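Local coordinates for uncharacterized protein AsqI (PDB 5YY3) that converts 4'-methoxycyclopenin into 4'-methoxyviridicatin as a zinc-containing cyclopenase of aspoquinolone biosynthesis, built on a hemocyanin-like, tyrosinase-family fold, at residues R177-L182 against P558-L563; A551-G556 against H594-P599. All coordinates share one frame; numbering follows the deposited sequence.

Contact 1: residues R177-L182 against P558-L563; sequences RDDYDL and PQNLML
Asp181, in the first turn of helix 180-193, comes closest to Pro558, just ahead of the 3-10 turn 559-561, with CA atoms 5.9 Å apart. This helix, part of the hemocyanin-like helical domain, carries the zinc ligands His186 and His190; the 3-10 turn belongs to the Ig-like domain, so the contact joins two domains. Asp179 is the N-cap of the helix and gives the polar bond between the segments. Asp179 OD1 takes a hydrogen bond from Leu182 N at 2.8 Å and a weak one from Asp181 N; a chi1 of -179°, which places CG opposite the backbone N, puts the carboxylate there. Asp179 OD2 accepts from Asn560 ND2 at 2.8 Å on its syn side, 28° out of the carboxylate plane, though almost within the amide plane. Lys461 forms salt bridges with this same OD2 and with OD2 of Asp181, whose OD1 pairs with Arg536. One carboxylate thus caps the helix and bonds across to the 3-10 turn. Beside this bond the Pro558 ring sits against the helix backbone, with CG 3.5 Å from Leu182 N, and Leu561 CD1 reaches to 3.9 Å from Leu182 CB.

Contact 2: residues A551-G556 against H594-P599; sequences AVFRHG and HHYHDP
Phe553 and His595 lie almost flat on one another, an offset stack with planes only 7° apart and centroids separated by 3.8 Å. The two side chains run in opposite directions, so the imidazole spans the phenyl ring from its centre toward its CB: ND1 of His595 sits over the centre of the Phe553 ring, CE1 of His595 reaches back to Phe553 CB at 3.4 Å, and CB of His595 makes a CH-pi contact over the same face. The other face of the phenyl ring is covered by Gly556 CA, 3.5 Å above its plane. The type I turn from Phe553 to Gly556, closed by a hydrogen bond from Gly556 N to Phe553 O, brings the glycine to that face. The stack is part of an aromatic cluster formed by two loops of the Ig-like domain, and it lies beside the helices that bear the zinc ligands. Phe553 turns its edge toward the face of Tyr596 in an offset edge-to-face pair, planes at 72°, and Tyr596 also touches Val213 and Val217 of helix 210-231. His555, its CG lodged between the backbone N and the carbonyl carbon (chi1 56°), has its ring plane steeply inclined to that of His595: Phe553 CE1 lies over the His555 imidazole face, while His555 CE1 meets His595 CD2 at 3.8 Å. Its CD2 comes equally near Tyr596 CE2, and its ring also meets that of Tyr188. The side chain of His555 is about 8 Å from those of the zinc ligands His186 and His190. A water in the plane of the His595 ring ties the stack to the backbone, accepting from Phe553 N at 3.0 Å and hydrogen-bonding His595 NE2 at 2.7 Å, which would limit rotation of the imidazole.

How the contacts relate
Only Trp557 separates 551-556 from 558-563, so a single loop of the Ig-like domain supplies one side of each contact; the contact centres lie about 17 Å apart. Contact 1 is fully buried and joins two domains: carboxylates, an amide and the nearby Lys461 and Arg536 meet at a helix start, with a small apolar patch beside them. Contact 2, partly buried, pairs two loops of the same domain and relies on ring faces, ring edges and one water. Helix 180-193 serves both: its first turn is part of contact 1, and farther along Tyr188 and Val192 touch His555; contact 2 also borders helix 210-231, which carries the third zinc ligand, His218.

Contact 1: residues R177-L182 against P558-L563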
ATOM      1  N   ARG A 177      11.725 -16.875  -5.561  1.00 20.12           N
ATOM      2  CA  ARG A 177      11.888 -18.094  -4.750  1.00 21.14           C
ATOM      3  C   ARG A 177      11.324 -19.345  -5.431  1.00 25.68           C
ATOM      4  O   ARG A 177      11.852 -20.450  -5.241  1.00 19.93           O
ATOM      5  CB  ARG A 177      11.237 -17.917  -3.383  1.00 20.70           C
ATOM      6  CG  ARG A 177      11.835 -16.778  -2.535  1.00 21.56           C
ATOM      7  CD  ARG A 177      11.260 -16.816  -1.113  1.00 19.74           C
ATOM      8  NE  ARG A 177       9.803 -16.896  -1.154  1.00 24.35           N
ATOM      9  CZ  ARG A 177       8.977 -15.879  -0.901  1.00 21.72           C
ATOM     10  NH1 ARG A 177       9.445 -14.687  -0.545  1.00 19.18           N
ATOM     11  NH2 ARG A 177       7.673 -16.058  -0.995  1.00 22.16           N
ATOM     12  N   ASP A 178      10.267 -19.180  -6.227  1.00 19.95           N
ATOM     13  CA  ASP A 178       9.668 -20.313  -6.936  1.00 20.19           C
ATOM     14  C   ASP A 178      10.299 -20.550  -8.294  1.00 22.85           C
ATOM     15  O   ASP A 178       9.843 -21.415  -9.044  1.00 25.01           O
ATOM     16  CB  ASP A 178       8.174 -20.105  -7.150  1.00 22.43           C
ATOM     17  CG  ASP A 178       7.375 -20.252  -5.891  1.00 21.73           C
ATOM     18  OD1 ASP A 178       7.665 -21.153  -5.101  1.00 20.97           O
ATOM     19  OD2 ASP A 178       6.421 -19.469  -5.703  1.00 31.06           O
ATOM     20  N   ASP A 179      11.306 -19.766  -8.647  1.00 20.67           N
ATOM     21  CA  ASP A 179      11.901 -19.926  -9.964  1.00 24.57           C
ATOM     22  C   ASP A 179      12.351 -21.376 -10.167  1.00 21.19           C
ATOM     23  O   ASP A 179      13.103 -21.927  -9.355  1.00 23.67           O
ATOM     24  CB  ASP A 179      13.062 -18.964 -10.158  1.00 18.55           C
ATOM     25  CG  ASP A 179      13.687 -19.093 -11.521  1.00 22.32           C
ATOM     26  OD1 ASP A 179      14.438 -20.064 -11.731  1.00 22.75           O
ATOM     27  OD2 ASP A 179      13.430 -18.228 -12.387  1.00 22.20           O
ATOM     28  N   TYR A 180      11.861 -21.985 -11.243  1.00 25.19           N
ATOM     29  CA  TYR A 180      12.150 -23.383 -11.528  1.00 25.08           C
ATOM     30  C   TYR A 180      13.646 -23.646 -11.575  1.00 26.21           C
ATOM     31  O   TYR A 180      14.121 -24.645 -11.050  1.00 24.29           O
ATOM     32  CB  TYR A 180      11.536 -23.840 -12.869  1.00 23.88           C
ATOM     33  CG  TYR A 180      12.000 -25.242 -13.192  1.00 28.13           C
ATOM     34  CD1 TYR A 180      11.449 -26.340 -12.528  1.00 30.31           C
ATOM     35  CD2 TYR A 180      13.057 -25.471 -14.078  1.00 25.97           C
ATOM     36  CE1 TYR A 180      11.896 -27.627 -12.771  1.00 27.29           C
ATOM     37  CE2 TYR A 180      13.513 -26.760 -14.325  1.00 26.81           C
ATOM     38  CZ  TYR A 180      12.924 -27.830 -13.659  1.00 27.64           C
ATOM     39  OH  TYR A 180      13.350 -29.110 -13.887  1.00 28.86           O
ATOM     40  N   ASP A 181      14.389 -22.766 -12.242  1.00 22.88           N
ATOM     41  CA  ASP A 181      15.787 -23.038 -12.482  1.00 22.17           C
ATOM     42  C   ASP A 181      16.613 -22.791 -11.222  1.00 21.20           C
ATOM     43  O   ASP A 181      17.625 -23.454 -11.005  1.00 22.77           O
ATOM     44  CB  ASP A 181      16.285 -22.213 -13.680  1.00 22.33           C
ATOM     45  CG  ASP A 181      15.607 -22.634 -14.989  1.00 27.11           C
ATOM     46  OD1 ASP A 181      15.993 -23.689 -15.541  1.00 27.95           O
ATOM     47  OD2 ASP A 181      14.672 -21.932 -15.452  1.00 26.44           O
ATOM     48  N   LEU A 182      16.197 -21.854 -10.382  1.00 19.55           N
ATOM     49  CA  LEU A 182      16.825 -21.757  -9.071  1.00 20.64           C
ATOM     50  C   LEU A 182      16.578 -23.057  -8.316  1.00 23.61           C
ATOM     51  O   LEU A 182      17.481 -23.622  -7.708  1.00 22.44           O
ATOM     52  CB  LEU A 182      16.285 -20.573  -8.272  1.00 19.20           C
ATOM     53  CG  LEU A 182      16.683 -20.488  -6.801  1.00 23.08           C
ATOM     54  CD1 LEU A 182      18.189 -20.402  -6.654  1.00 21.69           C
ATOM     55  CD2 LEU A 182      16.003 -19.298  -6.122  1.00 20.84           C
ATOM     56  N   PRO A 558      21.241 -19.555 -11.950  1.00 25.00           N
ATOM     57  CA  PRO A 558      20.456 -19.453 -13.194  1.00 24.48           C
ATOM     58  C   PRO A 558      20.774 -18.170 -14.003  1.00 23.79           C
ATOM     59  O   PRO A 558      20.855 -17.082 -13.425  1.00 22.56           O
ATOM     60  CB  PRO A 558      19.004 -19.447 -12.689  1.00 20.61           C
ATOM     61  CG  PRO A 558      19.062 -20.092 -11.330  1.00 19.38           C
ATOM     62  CD  PRO A 558      20.389 -19.720 -10.755  1.00 22.53           C
ATOM     63  N   GLN A 559      20.969 -18.307 -15.310  1.00 21.26           N
ATOM     64  CA  GLN A 559      21.277 -17.157 -16.168  1.00 24.66           C
ATOM     65  C   GLN A 559      20.196 -16.056 -16.088  1.00 23.41           C
ATOM     66  O   GLN A 559      20.511 -14.863 -16.055  1.00 21.57           O
ATOM     67  CB  GLN A 559      21.458 -17.619 -17.624  1.00 25.61           C
ATOM     68  CG  GLN A 559      21.845 -16.512 -18.608  1.00 21.39           C
ATOM     69  CD  GLN A 559      23.117 -15.795 -18.188  1.00 23.86           C
ATOM     70  OE1 GLN A 559      24.194 -16.393 -18.122  1.00 24.53           O
ATOM     71  NE2 GLN A 559      22.993 -14.508 -17.879  1.00 21.70           N
ATOM     72  N   ASN A 560      18.929 -16.463 -16.027  1.00 21.67           N
ATOM     73  CA  ASN A 560      17.823 -15.520 -15.935  1.00 21.97           C
ATOM     74  C   ASN A 560      17.781 -14.733 -14.622  1.00 22.22           C
ATOM     75  O   ASN A 560      17.089 -13.712 -14.546  1.00 22.73           O
ATOM     76  CB  ASN A 560      16.493 -16.235 -16.109  1.00 17.27           C
ATOM     77  CG  ASN A 560      16.180 -17.147 -14.950  1.00 19.75           C
ATOM     78  OD1 ASN A 560      16.989 -17.995 -14.594  1.00 22.79           O
ATOM     79  ND2 ASN A 560      15.003 -16.978 -14.354  1.00 19.71           N
ATOM     80  N   LEU A 561      18.515 -15.189 -13.601  1.00 19.95           N
ATOM     81  CA  LEU A 561      18.558 -14.477 -12.324  1.00 20.72           C
ATOM     82  C   LEU A 561      19.896 -13.807 -12.086  1.00 19.81           C
ATOM     83  O   LEU A 561      20.158 -13.342 -10.978  1.00 21.83           O
ATOM     84  CB  LEU A 561      18.273 -15.427 -11.143  1.00 16.18           C
ATOM     85  CG  LEU A 561      16.970 -16.207 -11.182  1.00 16.50           C
ATOM     86  CD1 LEU A 561      16.805 -17.018  -9.905  1.00 19.89           C
ATOM     87  CD2 LEU A 561      15.794 -15.257 -11.384  1.00 17.87           C
ATOM     88  N   MET A 562      20.755 -13.769 -13.104  1.00 21.76           N
ATOM     89  CA  MET A 562      22.109 -13.244 -12.915  1.00 20.57           C
ATOM     90  C   MET A 562      22.068 -11.795 -12.497  1.00 21.57           C
ATOM     91  O   MET A 562      22.858 -11.351 -11.667  1.00 21.85           O
ATOM     92  CB  MET A 562      22.941 -13.405 -14.186  1.00 22.04           C
ATOM     93  CG  MET A 562      23.524 -14.807 -14.348  1.00 19.78           C
ATOM     94  SD  MET A 562      24.834 -15.121 -13.154  1.00 23.31           S
ATOM     95  CE  MET A 562      26.096 -13.995 -13.762  1.00 19.18           C
ATOM     96  N   LEU A 563      21.126 -11.055 -13.067  1.00 21.79           N
ATOM     97  CA  LEU A 563      20.964  -9.649 -12.718  1.00 21.96           C
ATOM     98  C   LEU A 563      19.885  -9.468 -11.663  1.00 20.15           C
ATOM     99  O   LEU A 563      18.802 -10.033 -11.794  1.00 21.06           O
ATOM    100  CB  LEU A 563      20.620  -8.835 -13.967  1.00 18.28           C
ATOM    101  CG  LEU A 563      21.630  -7.946 -14.682  1.00 20.48           C
ATOM    102  CD1 LEU A 563      23.008  -8.526 -14.674  1.00 21.37           C
ATOM    103  CD2 LEU A 563      21.157  -7.688 -16.100  1.00 24.26           C
TER

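Contact 2: residues A551-G556 against H594-P599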
ATOM      1  N   ALA A 551      30.661 -28.584 -19.819  1.00 50.47           N
ATOM      2  CA  ALA A 551      30.535 -28.019 -18.472  1.00 45.39           C
ATOM      3  C   ALA A 551      29.216 -27.254 -18.283  1.00 42.98           C
ATOM      4  O   ALA A 551      29.167 -26.036 -18.412  1.00 39.32           O
ATOM      5  CB  ALA A 551      31.724 -27.113 -18.174  1.00 39.23           C
ATOM      6  N   VAL A 552      28.158 -27.989 -17.959  1.00 41.43           N
ATOM      7  CA  VAL A 552      26.809 -27.450 -17.880  1.00 36.36           C
ATOM      8  C   VAL A 552      26.585 -26.613 -16.609  1.00 34.22           C
ATOM      9  O   VAL A 552      25.789 -25.667 -16.616  1.00 31.21           O
ATOM     10  CB  VAL A 552      25.782 -28.597 -17.937  1.00 35.15           C
ATOM     11  CG1 VAL A 552      24.365 -28.080 -17.827  1.00 36.83           C
ATOM     12  CG2 VAL A 552      25.963 -29.382 -19.228  1.00 44.22           C
ATOM     13  N   PHE A 553      27.310 -26.952 -15.539  1.00 31.98           N
ATOM     14  CA  PHE A 553      27.188 -26.294 -14.241  1.00 27.29           C
ATOM     15  C   PHE A 553      25.718 -26.232 -13.819  1.00 28.82           C
ATOM     16  O   PHE A 553      25.179 -25.159 -13.528  1.00 30.11           O
ATOM     17  CB  PHE A 553      27.856 -24.905 -14.289  1.00 25.65           C
ATOM     18  CG  PHE A 553      28.231 -24.364 -12.926  1.00 26.26           C
ATOM     19  CD1 PHE A 553      28.106 -25.158 -11.793  1.00 24.27           C
ATOM     20  CD2 PHE A 553      28.824 -23.111 -12.793  1.00 23.82           C
ATOM     21  CE1 PHE A 553      28.472 -24.686 -10.554  1.00 23.90           C
ATOM     22  CE2 PHE A 553      29.218 -22.637 -11.546  1.00 23.87           C
ATOM     23  CZ  PHE A 553      29.038 -23.435 -10.425  1.00 26.04           C
ATOM     24  N   ARG A 554      25.073 -27.400 -13.796  1.00 27.82           N
ATOM     25  CA  ARG A 554      23.645 -27.478 -13.511  1.00 24.02           C
ATOM     26  C   ARG A 554      23.319 -26.829 -12.172  1.00 24.50           C
ATOM     27  O   ARG A 554      22.265 -26.216 -12.014  1.00 20.62           O
ATOM     28  CB  ARG A 554      23.166 -28.930 -13.533  1.00 20.59           C
ATOM     29  CG  ARG A 554      21.657 -29.109 -13.346  1.00 27.04           C
ATOM     30  CD  ARG A 554      21.271 -30.585 -13.290  1.00 25.61           C
ATOM     31  NE  ARG A 554      19.948 -30.811 -12.730  1.00 26.71           N
ATOM     32  CZ  ARG A 554      19.376 -32.009 -12.644  1.00 30.12           C
ATOM     33  NH1 ARG A 554      20.029 -33.085 -13.071  1.00 29.27           N
ATOM     34  NH2 ARG A 554      18.153 -32.139 -12.137  1.00 26.45           N
ATOM     35  N   HIS A 555      24.236 -26.954 -11.217  1.00 25.35           N
ATOM     36  CA  HIS A 555      24.050 -26.392  -9.876  1.00 25.03           C
ATOM     37  C   HIS A 555      24.642 -24.985  -9.729  1.00 24.48           C
ATOM     38  O   HIS A 555      24.804 -24.487  -8.617  1.00 25.11           O
ATOM     39  CB  HIS A 555      24.660 -27.310  -8.827  1.00 25.31           C
ATOM     40  CG  HIS A 555      26.111 -27.616  -9.057  1.00 24.78           C
ATOM     41  ND1 HIS A 555      26.577 -28.158 -10.239  1.00 23.53           N
ATOM     42  CD2 HIS A 555      27.192 -27.458  -8.263  1.00 24.08           C
ATOM     43  CE1 HIS A 555      27.884 -28.322 -10.156  1.00 23.58           C
ATOM     44  NE2 HIS A 555      28.285 -27.907  -8.967  1.00 25.90           N
ATOM     45  N   GLY A 556      24.958 -24.342 -10.847  1.00 22.03           N
ATOM     46  CA  GLY A 556      25.336 -22.938 -10.820  1.00 22.15           C
ATOM     47  C   GLY A 556      24.137 -21.988 -10.699  1.00 24.97           C
ATOM     48  O   GLY A 556      22.986 -22.410 -10.515  1.00 21.41           O
ATOM     49  N   HIS A 594      34.503 -29.609  -9.728  1.00 45.95           N
ATOM     50  CA  HIS A 594      35.438 -28.782 -10.488  1.00 46.59           C
ATOM     51  C   HIS A 594      35.074 -27.291 -10.629  1.00 47.19           C
ATOM     52  O   HIS A 594      35.868 -26.507 -11.162  1.00 46.50           O
ATOM     53  CB  HIS A 594      35.614 -29.379 -11.890  1.00 49.96           C
ATOM     54  CG  HIS A 594      34.336 -29.845 -12.516  1.00 48.16           C
ATOM     55  ND1 HIS A 594      33.531 -30.810 -11.943  1.00 49.02           N
ATOM     56  CD2 HIS A 594      33.727 -29.484 -13.670  1.00 47.19           C
ATOM     57  CE1 HIS A 594      32.481 -31.018 -12.715  1.00 49.42           C
ATOM     58  NE2 HIS A 594      32.574 -30.230 -13.772  1.00 46.69           N
ATOM     59  N   HIS A 595      33.889 -26.897 -10.165  1.00 45.04           N
ATOM     60  CA  HIS A 595      33.432 -25.513 -10.312  1.00 40.16           C
ATOM     61  C   HIS A 595      33.790 -24.606  -9.146  1.00 40.41           C
ATOM     62  O   HIS A 595      33.615 -23.394  -9.213  1.00 45.67           O
ATOM     63  CB  HIS A 595      31.922 -25.474 -10.501  1.00 36.07           C
ATOM     64  CG  HIS A 595      31.461 -26.127 -11.760  1.00 33.68           C
ATOM     65  ND1 HIS A 595      31.417 -25.459 -12.965  1.00 32.91           N
ATOM     66  CD2 HIS A 595      31.027 -27.387 -12.005  1.00 32.09           C
ATOM     67  CE1 HIS A 595      30.977 -26.285 -13.901  1.00 36.85           C
ATOM     68  NE2 HIS A 595      30.731 -27.460 -13.344  1.00 33.47           N
ATOM     69  N   TYR A 596      34.276 -25.187  -8.065  1.00 46.70           N
ATOM     70  CA  TYR A 596      34.438 -24.416  -6.848  1.00 53.53           C
ATOM     71  C   TYR A 596      35.920 -24.376  -6.445  1.00 62.33           C
ATOM     72  O   TYR A 596      36.262 -24.235  -5.267  1.00 64.89           O
ATOM     73  CB  TYR A 596      33.538 -25.004  -5.740  1.00 51.50           C
ATOM     74  CG  TYR A 596      32.035 -24.765  -5.961  1.00 46.21           C
ATOM     75  CD1 TYR A 596      31.544 -23.488  -6.244  1.00 44.53           C
ATOM     76  CD2 TYR A 596      31.115 -25.817  -5.885  1.00 39.44           C
ATOM     77  CE1 TYR A 596      30.165 -23.255  -6.445  1.00 41.50           C
ATOM     78  CE2 TYR A 596      29.741 -25.599  -6.084  1.00 44.15           C
ATOM     79  CZ  TYR A 596      29.273 -24.312  -6.365  1.00 48.19           C
ATOM     80  OH  TYR A 596      27.921 -24.073  -6.561  1.00 37.57           O
ATOM     81  N   HIS A 597      36.788 -24.468  -7.451  1.00 55.73           N
ATOM     82  CA  HIS A 597      38.236 -24.497  -7.251  1.00 57.96           C
ATOM     83  C   HIS A 597      38.923 -23.138  -7.439  1.00 57.62           C
ATOM     84  O   HIS A 597      39.143 -22.691  -8.562  1.00 56.01           O
ATOM     85  CB  HIS A 597      38.869 -25.509  -8.202  1.00 62.19           C
ATOM     86  CG  HIS A 597      40.342 -25.316  -8.386  1.00 69.34           C
ATOM     87  ND1 HIS A 597      41.237 -25.387  -7.337  1.00 72.00           N
ATOM     88  CD2 HIS A 597      41.072 -25.043  -9.490  1.00 66.61           C
ATOM     89  CE1 HIS A 597      42.458 -25.169  -7.793  1.00 66.44           C
ATOM     90  NE2 HIS A 597      42.389 -24.959  -9.095  1.00 68.02           N
ATOM     91  N   ASP A 598      39.288 -22.500  -6.333  1.00 56.31           N
ATOM     92  CA  ASP A 598      39.918 -21.190  -6.389  1.00 50.36           C
ATOM     93  C   ASP A 598      41.030 -21.060  -5.362  1.00 43.57           C
ATOM     94  O   ASP A 598      40.783 -21.131  -4.161  1.00 42.43           O
ATOM     95  CB  ASP A 598      38.876 -20.089  -6.165  1.00 48.23           C
ATOM     96  CG  ASP A 598      39.411 -18.692  -6.471  1.00 42.91           C
ATOM     97  OD1 ASP A 598      40.604 -18.404  -6.202  1.00 43.14           O
ATOM     98  OD2 ASP A 598      38.617 -17.877  -6.988  1.00 42.98           O
ATOM     99  N   PRO A 599      42.257 -20.829  -5.843  1.00 45.26           N
ATOM    100  CA  PRO A 599      43.450 -20.579  -5.023  1.00 46.08           C
ATOM    101  C   PRO A 599      43.233 -19.539  -3.908  1.00 45.94           C
ATOM    102  O   PRO A 599      43.988 -19.532  -2.930  1.00 45.37           O
ATOM    103  CB  PRO A 599      44.466 -20.052  -6.041  1.00 47.64           C
ATOM    104  CG  PRO A 599      44.046 -20.640  -7.342  1.00 46.01           C
ATOM    105  CD  PRO A 599      42.551 -20.774  -7.289  1.00 47.41           C
TER
HETATM  106  O   HOH W   1      29.231 -29.138 -14.781  1.00 34.83           O